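Local coordinates for PKS (Streptomyces albus, PDB 4OQJ), which probably acts as a ketosynthase domain of the oxazolomycin polyketide synthase, extending acyl chains held on carrier-protein domains by decarboxylative carbon-carbon bond formation, at residues Gln109-Ala114 with Thr174-Lys179; Ala215-Ala220 with Gly261-Lys266; Leu469-Pro474 with Pro695-Glu700. One frame throughout, in Å; residues are numbered along the deposited sequence.

Contact 1 (Gln109-Ala114 with Thr174-Lys179); sequences QFLECA and TRTAYK. With K (potassium ion), chain B.
Thr-176 meets Phe-110 and Ala-114 through its two branches, which part at CB. The methyl comes first: CG2, anti to the backbone N, points across the interface and touches Ala-114 CB at 3.9 Å. The hydroxyl branch, anti to the carbonyl carbon (chi1 -59°), turns back along its own helix. OG1 hydrogen-bonds to Val-172 O one turn earlier, and from there it also lies at the edge of the Phe-110 ring, in the ring plane, 3.4 Å from Phe-110 CD2. The oxygen thus meets the C-H rim rather than the pi cloud, and the two side chains cross at about a right angle. Next to this, Leu-111 reaches over by CD1, which sits 4.1 Å from Thr-176 CA and equally far from Lys-179 CB. Beyond CB, Lys-179 bends at chi2 and carries NZ away to Phe-93 O.

The segments belong to helices 105-121 and 171-180 of the thiolase-type ketosynthase fold; their short axes approach to 9.7 Å and cross at -46°. No hydrogen bond joins them, so the contact is apolar packing apart from the threonine oxygen. The other flank of segment 174-179 faces the dimer partner. There Tyr-178 OH binds a potassium ion at 2.9 Å, together with four waters and the backbone oxygens of Ser-292 and Lys-294 of the second subunit. One of those waters, 3.0 Å from the potassium ion, donates to Tyr-178 O, so the backbone carbonyl reaches the ion through one water while the hydroxyl binds it directly.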
# COMPACT_ATOMS: atom_id res chain seq x y z
N GLN A 109 -2.53 -11.30 16.72
CA GLN A 109 -1.09 -11.38 16.95
C GLN A 109 -0.40 -10.12 16.42
O GLN A 109 0.56 -9.64 17.03
CB GLN A 109 -0.52 -12.63 16.30
CG GLN A 109 -0.94 -13.91 17.01
CD GLN A 109 -0.27 -14.07 18.36
OE1 GLN A 109 0.93 -13.89 18.48
NE2 GLN A 109 -1.05 -14.41 19.37
N PHE A 110 -0.87 -9.57 15.31
CA PHE A 110 -0.24 -8.35 14.78
C PHE A 110 -0.47 -7.19 15.75
O PHE A 110 0.42 -6.37 15.96
CB PHE A 110 -0.73 -7.94 13.40
CG PHE A 110 -0.01 -6.73 12.89
CD1 PHE A 110 1.31 -6.85 12.43
CD2 PHE A 110 -0.56 -5.48 12.99
CE1 PHE A 110 2.01 -5.73 12.03
CE2 PHE A 110 0.14 -4.35 12.58
CZ PHE A 110 1.42 -4.48 12.10
N LEU A 111 -1.67 -7.13 16.32
CA LEU A 111 -2.01 -6.08 17.26
C LEU A 111 -1.12 -6.14 18.50
O LEU A 111 -0.58 -5.12 18.93
CB LEU A 111 -3.49 -6.17 17.66
CG LEU A 111 -4.00 -5.19 18.73
CD1 LEU A 111 -3.61 -3.72 18.42
CD2 LEU A 111 -5.50 -5.30 18.88
N GLU A 112 -0.94 -7.32 19.07
CA GLU A 112 -0.07 -7.41 20.25
C GLU A 112 1.37 -7.12 19.85
O GLU A 112 2.09 -6.46 20.60
CB GLU A 112 -0.18 -8.79 20.91
CG GLU A 112 -1.44 -8.97 21.72
CD GLU A 112 -1.43 -10.26 22.53
OE1 GLU A 112 -0.46 -11.04 22.43
OE2 GLU A 112 -2.40 -10.50 23.28
N CYS A 113 1.79 -7.60 18.69
CA CYS A 113 3.18 -7.37 18.24
C CYS A 113 3.48 -5.87 18.01
O CYS A 113 4.56 -5.37 18.35
CB CYS A 113 3.46 -8.16 16.97
SG CYS A 113 5.22 -8.17 16.50
N ALA A 114 2.53 -5.15 17.42
CA ALA A 114 2.68 -3.71 17.19
C ALA A 114 2.77 -2.95 18.51
O ALA A 114 3.58 -2.03 18.65
CB ALA A 114 1.52 -3.18 16.35
N THR A 174 -6.05 -0.97 10.15
CA THR A 174 -6.96 -0.03 10.78
C THR A 174 -7.41 -0.47 12.20
O THR A 174 -7.62 0.38 13.05
CB THR A 174 -8.21 0.19 9.92
OG1 THR A 174 -8.88 -1.06 9.72
CG2 THR A 174 -7.82 0.81 8.59
N ARG A 175 -7.56 -1.76 12.44
CA ARG A 175 -7.82 -2.24 13.80
C ARG A 175 -6.70 -1.80 14.71
O ARG A 175 -6.95 -1.32 15.82
CB ARG A 175 -7.94 -3.76 13.85
CG ARG A 175 -8.20 -4.30 15.28
CD ARG A 175 -8.29 -5.81 15.31
NE ARG A 175 -8.82 -6.29 14.06
CZ ARG A 175 -10.09 -6.23 13.71
NH1 ARG A 175 -10.46 -6.65 12.51
NH2 ARG A 175 -11.00 -5.75 14.55
N THR A 176 -5.47 -1.93 14.23
CA THR A 176 -4.31 -1.52 15.01
C THR A 176 -4.34 -0.01 15.23
O THR A 176 -4.07 0.46 16.34
CB THR A 176 -3.00 -1.96 14.32
OG1 THR A 176 -3.02 -3.39 14.17
CG2 THR A 176 -1.79 -1.57 15.13
N ALA A 177 -4.67 0.76 14.19
CA ALA A 177 -4.71 2.22 14.33
C ALA A 177 -5.76 2.62 15.37
O ALA A 177 -5.53 3.50 16.21
CB ALA A 177 -5.00 2.86 13.00
N TYR A 178 -6.92 1.97 15.32
CA TYR A 178 -8.01 2.30 16.23
C TYR A 178 -7.69 1.93 17.68
O TYR A 178 -8.03 2.66 18.61
CB TYR A 178 -9.29 1.59 15.79
CG TYR A 178 -10.43 1.84 16.75
CD1 TYR A 178 -10.97 3.12 16.87
CD2 TYR A 178 -10.95 0.81 17.54
CE1 TYR A 178 -12.00 3.38 17.76
CE2 TYR A 178 -12.00 1.06 18.43
CZ TYR A 178 -12.51 2.36 18.53
OH TYR A 178 -13.53 2.66 19.40
N LYS A 179 -7.04 0.79 17.88
CA LYS A 179 -6.82 0.31 19.23
C LYS A 179 -5.55 0.86 19.86
O LYS A 179 -5.46 0.91 21.08
CB LYS A 179 -6.76 -1.21 19.24
CG LYS A 179 -8.10 -1.87 18.99
CD LYS A 179 -9.08 -1.59 20.11
CE LYS A 179 -10.37 -2.32 19.87
NZ LYS A 179 -11.32 -2.08 20.99
K K B . -12.34 4.62 21.21
O HOH W 1 -10.06 2.69 20.71
O HOH W 2 -14.99 3.40 22.48
O HOH W 3 -12.69 7.28 22.87
O HOH W 4 -10.72 5.04 23.54

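Contact 2 (Ala215-Ala220 with Gly261-Lys266); sequences ALAGAA and GAVVLK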
# COMPACT_ATOMS: atom_id res chain seq x y z
N ALA A 215 6.33 5.53 11.74
CA ALA A 215 5.51 4.55 11.05
C ALA A 215 5.84 3.14 11.51
O ALA A 215 7.00 2.81 11.72
CB ALA A 215 5.71 4.66 9.54
N LEU A 216 4.80 2.32 11.70
CA LEU A 216 4.99 0.88 11.84
C LEU A 216 4.91 0.20 10.49
O LEU A 216 4.11 0.58 9.63
CB LEU A 216 3.94 0.26 12.76
CG LEU A 216 4.30 0.28 14.24
CD1 LEU A 216 3.95 1.62 14.84
CD2 LEU A 216 3.62 -0.84 14.96
N ALA A 217 5.72 -0.84 10.33
CA ALA A 217 5.64 -1.71 9.17
C ALA A 217 5.77 -3.13 9.67
O ALA A 217 6.64 -3.43 10.49
CB ALA A 217 6.73 -1.39 8.15
N GLY A 218 4.93 -4.03 9.19
CA GLY A 218 4.97 -5.39 9.68
C GLY A 218 4.02 -6.33 8.96
O GLY A 218 3.35 -5.94 8.02
N ALA A 219 3.96 -7.56 9.43
CA ALA A 219 3.17 -8.58 8.78
C ALA A 219 2.99 -9.75 9.71
O ALA A 219 3.80 -9.94 10.62
CB ALA A 219 3.82 -9.01 7.49
N ALA A 220 1.93 -10.52 9.50
CA ALA A 220 1.67 -11.75 10.27
C ALA A 220 1.24 -12.84 9.32
O ALA A 220 0.48 -12.58 8.41
CB ALA A 220 0.60 -11.53 11.31
N GLY A 261 5.88 -10.00 12.86
CA GLY A 261 6.95 -9.07 13.18
C GLY A 261 6.56 -7.66 12.81
O GLY A 261 5.70 -7.44 11.96
N ALA A 262 7.20 -6.70 13.47
CA ALA A 262 6.98 -5.29 13.19
C ALA A 262 8.22 -4.46 13.53
O ALA A 262 8.98 -4.79 14.46
CB ALA A 262 5.77 -4.77 13.96
N VAL A 263 8.43 -3.40 12.76
CA VAL A 263 9.43 -2.41 13.07
C VAL A 263 8.78 -1.04 13.17
O VAL A 263 7.75 -0.79 12.55
CB VAL A 263 10.56 -2.39 12.02
CG1 VAL A 263 11.28 -3.73 11.99
CG2 VAL A 263 10.01 -2.03 10.62
N VAL A 264 9.40 -0.17 13.97
CA VAL A 264 8.98 1.22 14.13
C VAL A 264 10.05 2.10 13.49
O VAL A 264 11.23 1.99 13.83
CB VAL A 264 8.80 1.58 15.61
CG1 VAL A 264 8.37 3.04 15.80
CG2 VAL A 264 7.81 0.63 16.27
N LEU A 265 9.63 2.95 12.55
CA LEU A 265 10.54 3.73 11.71
C LEU A 265 10.34 5.22 11.95
O LEU A 265 9.22 5.66 12.22
CB LEU A 265 10.30 3.39 10.24
CG LEU A 265 10.37 1.89 9.91
CD1 LEU A 265 10.00 1.62 8.47
CD2 LEU A 265 11.76 1.34 10.21
N LYS A 266 11.43 5.97 11.84
CA LYS A 266 11.45 7.41 12.05
C LYS A 266 12.65 7.98 11.30
O LYS A 266 13.67 7.31 11.19
CB LYS A 266 11.57 7.73 13.55
CG LYS A 266 11.55 9.22 13.89
CD LYS A 266 11.90 9.46 15.36
CE LYS A 266 10.78 10.11 16.13
NZ LYS A 266 11.15 10.46 17.54
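Ala-215 O is approached by two donors of the neighbouring strand: Leu-265 N gives it a hydrogen bond of 2.8 Å with an N-H...O angle of 158°, and Val-264 CA adds a CA-H...O contact at 3.5 Å. This is an antiparallel pair within the large mixed sheet of the thiolase fold, where strand 214-221 also bonds strand 132-138 and strand 259-267 lies next to strand 23-31. Three hydrogen-bonded pairs, Ala-215 with Leu-265, Ala-217 with Val-263 and Ala-219 with Gly-261, contribute two backbone bonds each; the segment directions differ by 169°.

The two faces are packed by different helices. On one, Leu-216 and Val-264 lie side by side and point the same way, with Leu-216 CG 4.1 Å from Val-264 CG2; helix 105-121 covers them through Ala-114, Ala-117 and Leu-118. On the other, Ala-217, Ala-219 and Leu-265 pack against helix 195-209. Val-263 shares this face: its CG2 stands between its own backbone N and carbonyl carbon (chi1 -62° for CG1), which places it 4.2 Å from Ala-217 CB. The strands draw closest at the non-hydrogen-bonded pair of Gly-218 and Ala-262, whose CA atoms are 4.0 Å apart. With no side chain in the way, Gly-218 CA comes within 3.2 Å of Gly-261 O.

Contact 3 (Leu469-Pro474 with Pro695-Glu700); sequences LSANTP and PTYPFE
Tyr-697 reaches Asn-472 with its phenol, and this gives the one hydrogen bond across the contact. Asn-472 N donates to Tyr-697 OH at 2.8 Å with an N-H...O angle of 167°, arriving at the edge of the ring and in its plane. With CG anti to the backbone N (chi1 -168°), the ring extends from its loop to the point where strand 465-471 ends.

Van der Waals contacts flank that bond. Ala-471 CB lies 3.8 Å from Tyr-697 CE1, and Asn-472 CB is 3.4 Å from Tyr-697 OH. Pro-698 CD sits over the rim of one ring face, while Ala-476 of helix 474-490 also touches the tyrosine.

At the more exposed end, Thr-473 and Glu-700 approach without bonding directly: Thr-473 CG2 is 3.6 Å from Glu-700 OE1. A water lies 2.8 Å from Thr-473 OG1, but its separation from the carboxylate is too short for the bridge to be trusted. Thr-473 OG1 caps helix 474-490 by bonding Ala-476 N.

Segment 695-700 packs on the end strand of the antiparallel sheet 465-471, 512-518 and 536-539, probably as post-ketosynthase linkers of related synthases do. Since a backbone N-H is the donor, the phenol oxygen must act as acceptor here.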
# COMPACT_ATOMS: atom_id res chain seq x y z
N LEU A 469 5.14 1.76 37.03
CA LEU A 469 4.67 0.60 36.28
C LEU A 469 3.16 0.57 36.36
O LEU A 469 2.58 0.92 37.39
CB LEU A 469 5.24 -0.71 36.85
CG LEU A 469 6.68 -1.13 36.52
CD1 LEU A 469 7.68 -0.21 37.17
CD2 LEU A 469 6.90 -2.55 36.99
N SER A 470 2.51 0.16 35.27
CA SER A 470 1.07 -0.04 35.31
C SER A 470 0.65 -1.15 34.35
O SER A 470 1.28 -1.38 33.32
CB SER A 470 0.31 1.27 35.00
OG SER A 470 0.50 1.72 33.67
N ALA A 471 -0.40 -1.85 34.74
CA ALA A 471 -0.92 -2.96 33.97
C ALA A 471 -2.44 -3.01 34.13
O ALA A 471 -3.00 -2.30 34.97
CB ALA A 471 -0.29 -4.27 34.40
N ASN A 472 -3.09 -3.84 33.33
CA ASN A 472 -4.54 -3.89 33.30
C ASN A 472 -5.11 -4.91 34.29
O ASN A 472 -6.32 -5.00 34.45
CB ASN A 472 -5.04 -4.21 31.89
CG ASN A 472 -6.46 -3.78 31.67
OD1 ASN A 472 -6.85 -2.67 32.03
ND2 ASN A 472 -7.26 -4.66 31.10
N THR A 473 -4.22 -5.67 34.92
CA THR A 473 -4.58 -6.62 35.98
C THR A 473 -3.46 -6.70 37.01
O THR A 473 -2.30 -6.42 36.70
CB THR A 473 -4.83 -8.06 35.45
OG1 THR A 473 -3.58 -8.68 35.13
CG2 THR A 473 -5.75 -8.07 34.22
N PRO A 474 -3.79 -7.10 38.25
CA PRO A 474 -2.75 -7.29 39.28
C PRO A 474 -1.70 -8.30 38.87
O PRO A 474 -0.49 -8.11 39.10
CB PRO A 474 -3.56 -7.81 40.48
CG PRO A 474 -4.89 -7.23 40.31
CD PRO A 474 -5.14 -7.20 38.82
N PRO A 695 11.48 -4.44 29.06
CA PRO A 695 10.55 -5.54 28.74
C PRO A 695 9.18 -5.01 28.34
O PRO A 695 8.82 -3.91 28.74
CB PRO A 695 10.48 -6.34 30.04
CG PRO A 695 11.81 -6.07 30.72
CD PRO A 695 12.12 -4.63 30.38
N THR A 696 8.46 -5.80 27.55
CA THR A 696 7.18 -5.39 26.98
C THR A 696 6.05 -6.03 27.78
O THR A 696 6.30 -6.84 28.67
CB THR A 696 7.12 -5.76 25.48
OG1 THR A 696 7.48 -7.14 25.27
CG2 THR A 696 8.11 -4.90 24.73
N TYR A 697 4.82 -5.62 27.49
CA TYR A 697 3.66 -5.95 28.32
C TYR A 697 3.42 -7.47 28.43
O TYR A 697 3.53 -8.20 27.44
CB TYR A 697 2.41 -5.27 27.76
CG TYR A 697 1.23 -5.34 28.71
CD1 TYR A 697 1.05 -4.36 29.68
CD2 TYR A 697 0.32 -6.39 28.66
CE1 TYR A 697 -0.01 -4.42 30.57
CE2 TYR A 697 -0.76 -6.45 29.55
CZ TYR A 697 -0.91 -5.46 30.51
OH TYR A 697 -1.96 -5.51 31.41
N PRO A 698 3.09 -7.95 29.65
CA PRO A 698 2.81 -9.38 29.83
C PRO A 698 1.35 -9.71 29.51
O PRO A 698 0.52 -9.91 30.40
CB PRO A 698 3.14 -9.63 31.29
CG PRO A 698 2.83 -8.33 31.96
CD PRO A 698 3.18 -7.25 30.95
N PHE A 699 1.04 -9.75 28.21
CA PHE A 699 -0.32 -9.97 27.75
C PHE A 699 -0.92 -11.20 28.41
O PHE A 699 -0.27 -12.23 28.51
CB PHE A 699 -0.35 -10.15 26.23
CG PHE A 699 0.19 -8.97 25.49
CD1 PHE A 699 -0.57 -7.82 25.34
CD2 PHE A 699 1.45 -9.01 24.93
CE1 PHE A 699 -0.08 -6.73 24.62
CE2 PHE A 699 1.95 -7.93 24.24
CZ PHE A 699 1.20 -6.79 24.08
N GLU A 700 -2.17 -11.10 28.85
CA GLU A 700 -2.81 -12.25 29.49
C GLU A 700 -2.98 -13.35 28.46
O GLU A 700 -3.47 -13.10 27.36
CB GLU A 700 -4.16 -11.86 30.10
CG GLU A 700 -4.70 -12.92 31.07
CD GLU A 700 -5.65 -12.35 32.10
OE1 GLU A 700 -5.34 -11.30 32.69
OE2 GLU A 700 -6.72 -12.97 32.32
O HOH W 5 -3.25 -10.09 32.75

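From the N terminus, contact 1 comes first, joining helix 105-121 to helix 171-180 and closing a loop of 59 intervening residues. Contact 2 then closes a shorter one of 40 residues within the large sheet. Contact 3 spans 220 residues, bringing the loop after helix 680-684 back to strand 465-471. The three are in series: none nests in or crosses another. Helix 105-121 links them in space. It lies on the strands of contact 2, with Ala-114 CB 3.4 Å from Leu-216 CD2, and Glu-112 CD meets Phe-699 CG of contact 3 at 3.6 Å. Contacts 2 and 3 themselves do not touch, their nearest atoms being about 10 Å apart.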